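Local coordinates for protein Alpha/beta hydrolase (Legionella pneumophila subsp. pneumophila str. Philadelphia 1, PDB 4EZI) that is of uncertain function but adopts the alpha/beta-hydrolase fold and may act as a lipase-like hydrolase on ester substrates, at residues L189-Y201 with V358-E370. Numbering follows the deposited sequence.
Sequences LPVSAVAPGSAPY and VLKEQVDFFKQFE
Q362 reaches from helix 358-370 to the backbone of strand 193-197. From CB, its CG lies anti to the carbonyl carbon (chi1 -68°) and passes 3.9 Å from A195 CB; the chain then runs extended, carrying CD alongside A195 O. At the tip NE2 donates to A195 O over 2.9 Å, nearly in line with the C=O, although the N-H...O angle is bent to 133° and A195 O lies 33° out of the Q362 amide plane. NE2 also donates to G167 O, in the presumed nucleophile elbow, while OE1 has a weak bond to Y105 OH; the buried amide thus links helix, strand and elbow. Farther along, A193 CB rests against three phenylalanines, 3.7 Å from F366 CD1 and 3.9 Å from F365 CE2, with F369 CB next. The F366 ring presents its edge to V194 N, and F365 CE2 comes within 3.5 Å of V194 O. G197, lacking a side chain, lets V358 CG1 approach its CA to 3.8 Å. Helix and strand run nearly antiparallel, axes 8.5 Å apart, as in the helix-on-sheet layering of alpha/beta hydrolases. Strand 193-197 lies between parallel strands 162-168 and 310-314; F366 meets Y164 of the former, F365 touches L311 of the latter, and helix 99-108 flanks F366 through Y105.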
# COMPACT_ATOMS: atom_id res chain seq x y z
N LEU A 189 9.99 -0.24 -18.86
CA LEU A 189 10.42 -0.95 -17.66
C LEU A 189 9.55 -2.20 -17.50
O LEU A 189 8.37 -2.09 -17.21
CB LEU A 189 10.28 -0.05 -16.43
CG LEU A 189 10.67 -0.73 -15.12
CD1 LEU A 189 12.16 -1.10 -15.09
CD2 LEU A 189 10.31 0.16 -13.94
N PRO A 190 10.12 -3.40 -17.66
CA PRO A 190 9.27 -4.59 -17.55
C PRO A 190 8.76 -4.82 -16.14
O PRO A 190 9.51 -4.61 -15.18
CB PRO A 190 10.19 -5.76 -17.98
CG PRO A 190 11.39 -5.13 -18.60
CD PRO A 190 11.48 -3.72 -18.12
N VAL A 191 7.49 -5.19 -16.04
CA VAL A 191 6.87 -5.59 -14.78
C VAL A 191 6.51 -7.06 -14.94
O VAL A 191 5.90 -7.44 -15.95
CB VAL A 191 5.63 -4.75 -14.46
CG1 VAL A 191 4.94 -5.27 -13.18
CG2 VAL A 191 5.97 -3.27 -14.34
N SER A 192 6.92 -7.90 -13.99
CA SER A 192 6.77 -9.37 -14.09
C SER A 192 5.45 -9.89 -13.54
O SER A 192 4.90 -10.84 -14.07
CB SER A 192 7.94 -10.07 -13.38
OG SER A 192 9.19 -9.56 -13.80
N ALA A 193 4.95 -9.30 -12.46
CA ALA A 193 3.70 -9.77 -11.85
C ALA A 193 3.27 -8.74 -10.82
O ALA A 193 4.10 -8.07 -10.20
CB ALA A 193 3.86 -11.11 -11.18
N VAL A 194 1.96 -8.65 -10.61
CA VAL A 194 1.34 -7.65 -9.74
C VAL A 194 0.25 -8.36 -8.92
O VAL A 194 -0.59 -9.04 -9.50
CB VAL A 194 0.75 -6.50 -10.58
CG1 VAL A 194 0.14 -5.44 -9.66
CG2 VAL A 194 1.84 -5.88 -11.44
N ALA A 195 0.23 -8.15 -7.60
CA ALA A 195 -0.72 -8.84 -6.74
C ALA A 195 -1.19 -7.91 -5.60
O ALA A 195 -0.73 -8.00 -4.47
CB ALA A 195 -0.12 -10.13 -6.18
N PRO A 196 -2.13 -6.99 -5.88
CA PRO A 196 -2.71 -6.17 -4.83
C PRO A 196 -3.55 -7.02 -3.89
O PRO A 196 -4.41 -7.77 -4.34
CB PRO A 196 -3.59 -5.18 -5.60
CG PRO A 196 -3.98 -5.93 -6.79
CD PRO A 196 -2.76 -6.71 -7.18
N GLY A 197 -3.32 -6.86 -2.59
CA GLY A 197 -4.02 -7.58 -1.55
C GLY A 197 -5.07 -6.73 -0.88
O GLY A 197 -4.80 -5.62 -0.42
N SER A 198 -6.30 -7.26 -0.83
CA SER A 198 -7.43 -6.64 -0.13
C SER A 198 -7.50 -5.13 -0.37
O SER A 198 -7.60 -4.34 0.57
CB SER A 198 -7.37 -6.97 1.37
OG SER A 198 -7.42 -8.39 1.53
N ALA A 199 -7.48 -4.75 -1.64
CA ALA A 199 -7.50 -3.34 -1.98
C ALA A 199 -8.93 -2.81 -2.00
O ALA A 199 -9.88 -3.55 -2.29
CB ALA A 199 -6.92 -3.11 -3.34
N PRO A 200 -9.11 -1.51 -1.78
CA PRO A 200 -10.39 -0.85 -2.07
C PRO A 200 -10.51 -0.61 -3.55
O PRO A 200 -9.60 -0.07 -4.16
CB PRO A 200 -10.31 0.48 -1.31
CG PRO A 200 -8.83 0.79 -1.29
CD PRO A 200 -8.13 -0.57 -1.21
N TYR A 201 -11.63 -1.02 -4.13
CA TYR A 201 -11.92 -0.79 -5.53
C TYR A 201 -13.28 -0.10 -5.67
O TYR A 201 -14.28 -0.57 -5.15
CB TYR A 201 -11.99 -2.10 -6.33
CG TYR A 201 -10.73 -2.95 -6.33
CD1 TYR A 201 -9.70 -2.72 -7.25
CD2 TYR A 201 -10.59 -3.97 -5.43
CE1 TYR A 201 -8.55 -3.55 -7.25
CE2 TYR A 201 -9.46 -4.78 -5.41
CZ TYR A 201 -8.43 -4.54 -6.31
OH TYR A 201 -7.30 -5.31 -6.29
N VAL A 358 -3.15 -13.87 2.53
CA VAL A 358 -2.98 -13.07 1.33
C VAL A 358 -1.49 -12.91 1.00
O VAL A 358 -1.10 -13.06 -0.17
CB VAL A 358 -3.70 -11.73 1.45
CG1 VAL A 358 -3.31 -10.79 0.31
CG2 VAL A 358 -5.22 -11.96 1.50
N LEU A 359 -0.66 -12.62 2.01
CA LEU A 359 0.78 -12.52 1.75
C LEU A 359 1.34 -13.81 1.13
O LEU A 359 2.17 -13.77 0.22
CB LEU A 359 1.52 -12.10 3.04
CG LEU A 359 3.04 -11.89 3.03
CD1 LEU A 359 3.51 -10.99 1.92
CD2 LEU A 359 3.51 -11.35 4.38
N LYS A 360 0.90 -14.95 1.66
CA LYS A 360 1.37 -16.24 1.14
C LYS A 360 0.98 -16.40 -0.33
O LYS A 360 1.80 -16.83 -1.15
CB LYS A 360 0.79 -17.38 1.99
CG LYS A 360 1.20 -18.78 1.56
CD LYS A 360 2.67 -18.99 1.44
CE LYS A 360 3.05 -20.50 1.37
NZ LYS A 360 2.00 -21.33 0.68
N GLU A 361 -0.24 -16.01 -0.67
CA GLU A 361 -0.68 -16.04 -2.06
C GLU A 361 0.15 -15.14 -2.95
O GLU A 361 0.44 -15.48 -4.10
CB GLU A 361 -2.15 -15.71 -2.21
CG GLU A 361 -3.12 -16.66 -1.51
CD GLU A 361 -3.10 -18.10 -2.00
OE1 GLU A 361 -2.75 -18.37 -3.16
OE2 GLU A 361 -3.48 -18.99 -1.20
N GLN A 362 0.49 -13.95 -2.45
CA GLN A 362 1.32 -13.03 -3.23
C GLN A 362 2.68 -13.65 -3.55
O GLN A 362 3.11 -13.64 -4.69
CB GLN A 362 1.50 -11.70 -2.47
CG GLN A 362 0.21 -10.91 -2.36
CD GLN A 362 0.31 -9.74 -1.39
OE1 GLN A 362 1.04 -9.79 -0.41
NE2 GLN A 362 -0.44 -8.68 -1.66
N VAL A 363 3.34 -14.17 -2.53
CA VAL A 363 4.64 -14.82 -2.74
C VAL A 363 4.55 -15.96 -3.76
O VAL A 363 5.37 -16.08 -4.66
CB VAL A 363 5.27 -15.36 -1.40
CG1 VAL A 363 6.59 -16.15 -1.69
CG2 VAL A 363 5.50 -14.23 -0.41
N ASP A 364 3.52 -16.78 -3.61
CA ASP A 364 3.34 -17.92 -4.51
C ASP A 364 3.10 -17.47 -5.95
O ASP A 364 3.59 -18.10 -6.90
CB ASP A 364 2.22 -18.81 -4.03
CG ASP A 364 2.57 -19.63 -2.81
OD1 ASP A 364 3.77 -19.80 -2.49
OD2 ASP A 364 1.62 -20.15 -2.19
N PHE A 365 2.33 -16.41 -6.13
CA PHE A 365 2.09 -15.85 -7.44
C PHE A 365 3.38 -15.35 -8.08
O PHE A 365 3.66 -15.64 -9.25
CB PHE A 365 1.08 -14.71 -7.33
CG PHE A 365 0.55 -14.20 -8.64
CD1 PHE A 365 -0.23 -15.00 -9.46
CD2 PHE A 365 0.80 -12.90 -9.04
CE1 PHE A 365 -0.76 -14.50 -10.64
CE2 PHE A 365 0.30 -12.40 -10.22
CZ PHE A 365 -0.50 -13.20 -11.02
N PHE A 366 4.19 -14.64 -7.31
CA PHE A 366 5.45 -14.15 -7.83
C PHE A 366 6.41 -15.28 -8.19
O PHE A 366 7.07 -15.24 -9.23
CB PHE A 366 6.11 -13.18 -6.84
CG PHE A 366 5.30 -11.92 -6.62
CD1 PHE A 366 4.32 -11.52 -7.53
CD2 PHE A 366 5.48 -11.18 -5.46
CE1 PHE A 366 3.60 -10.38 -7.32
CE2 PHE A 366 4.74 -10.01 -5.25
CZ PHE A 366 3.80 -9.61 -6.18
N LYS A 367 6.43 -16.31 -7.38
CA LYS A 367 7.27 -17.47 -7.68
C LYS A 367 6.87 -18.13 -9.01
O LYS A 367 7.73 -18.57 -9.78
CB LYS A 367 7.23 -18.48 -6.54
CG LYS A 367 8.01 -18.03 -5.30
CD LYS A 367 9.52 -18.21 -5.52
CE LYS A 367 10.33 -17.42 -4.52
NZ LYS A 367 11.79 -17.46 -4.88
N GLN A 368 5.56 -18.18 -9.29
CA GLN A 368 5.07 -18.73 -10.54
C GLN A 368 5.67 -17.98 -11.72
O GLN A 368 6.08 -18.61 -12.70
CB GLN A 368 3.55 -18.67 -10.59
CG GLN A 368 2.95 -19.22 -11.86
CD GLN A 368 1.44 -19.19 -11.88
OE1 GLN A 368 0.78 -19.15 -10.83
NE2 GLN A 368 0.87 -19.22 -13.09
N PHE A 369 5.72 -16.66 -11.64
CA PHE A 369 6.24 -15.85 -12.72
C PHE A 369 7.75 -15.68 -12.69
O PHE A 369 8.35 -15.38 -13.73
CB PHE A 369 5.42 -14.56 -12.88
CG PHE A 369 4.05 -14.88 -13.36
CD1 PHE A 369 3.88 -15.25 -14.69
CD2 PHE A 369 2.97 -15.00 -12.48
CE1 PHE A 369 2.65 -15.67 -15.13
CE2 PHE A 369 1.74 -15.41 -12.94
CZ PHE A 369 1.59 -15.74 -14.27
N GLU A 370 8.37 -15.94 -11.55
CA GLU A 370 9.83 -16.00 -11.47
C GLU A 370 10.37 -17.15 -12.33
O GLU A 370 11.40 -17.00 -12.98
CB GLU A 370 10.24 -16.22 -10.01
CG GLU A 370 11.76 -16.29 -9.80
CD GLU A 370 12.18 -16.31 -8.31
OE1 GLU A 370 11.32 -16.45 -7.43
OE2 GLU A 370 13.38 -16.17 -8.04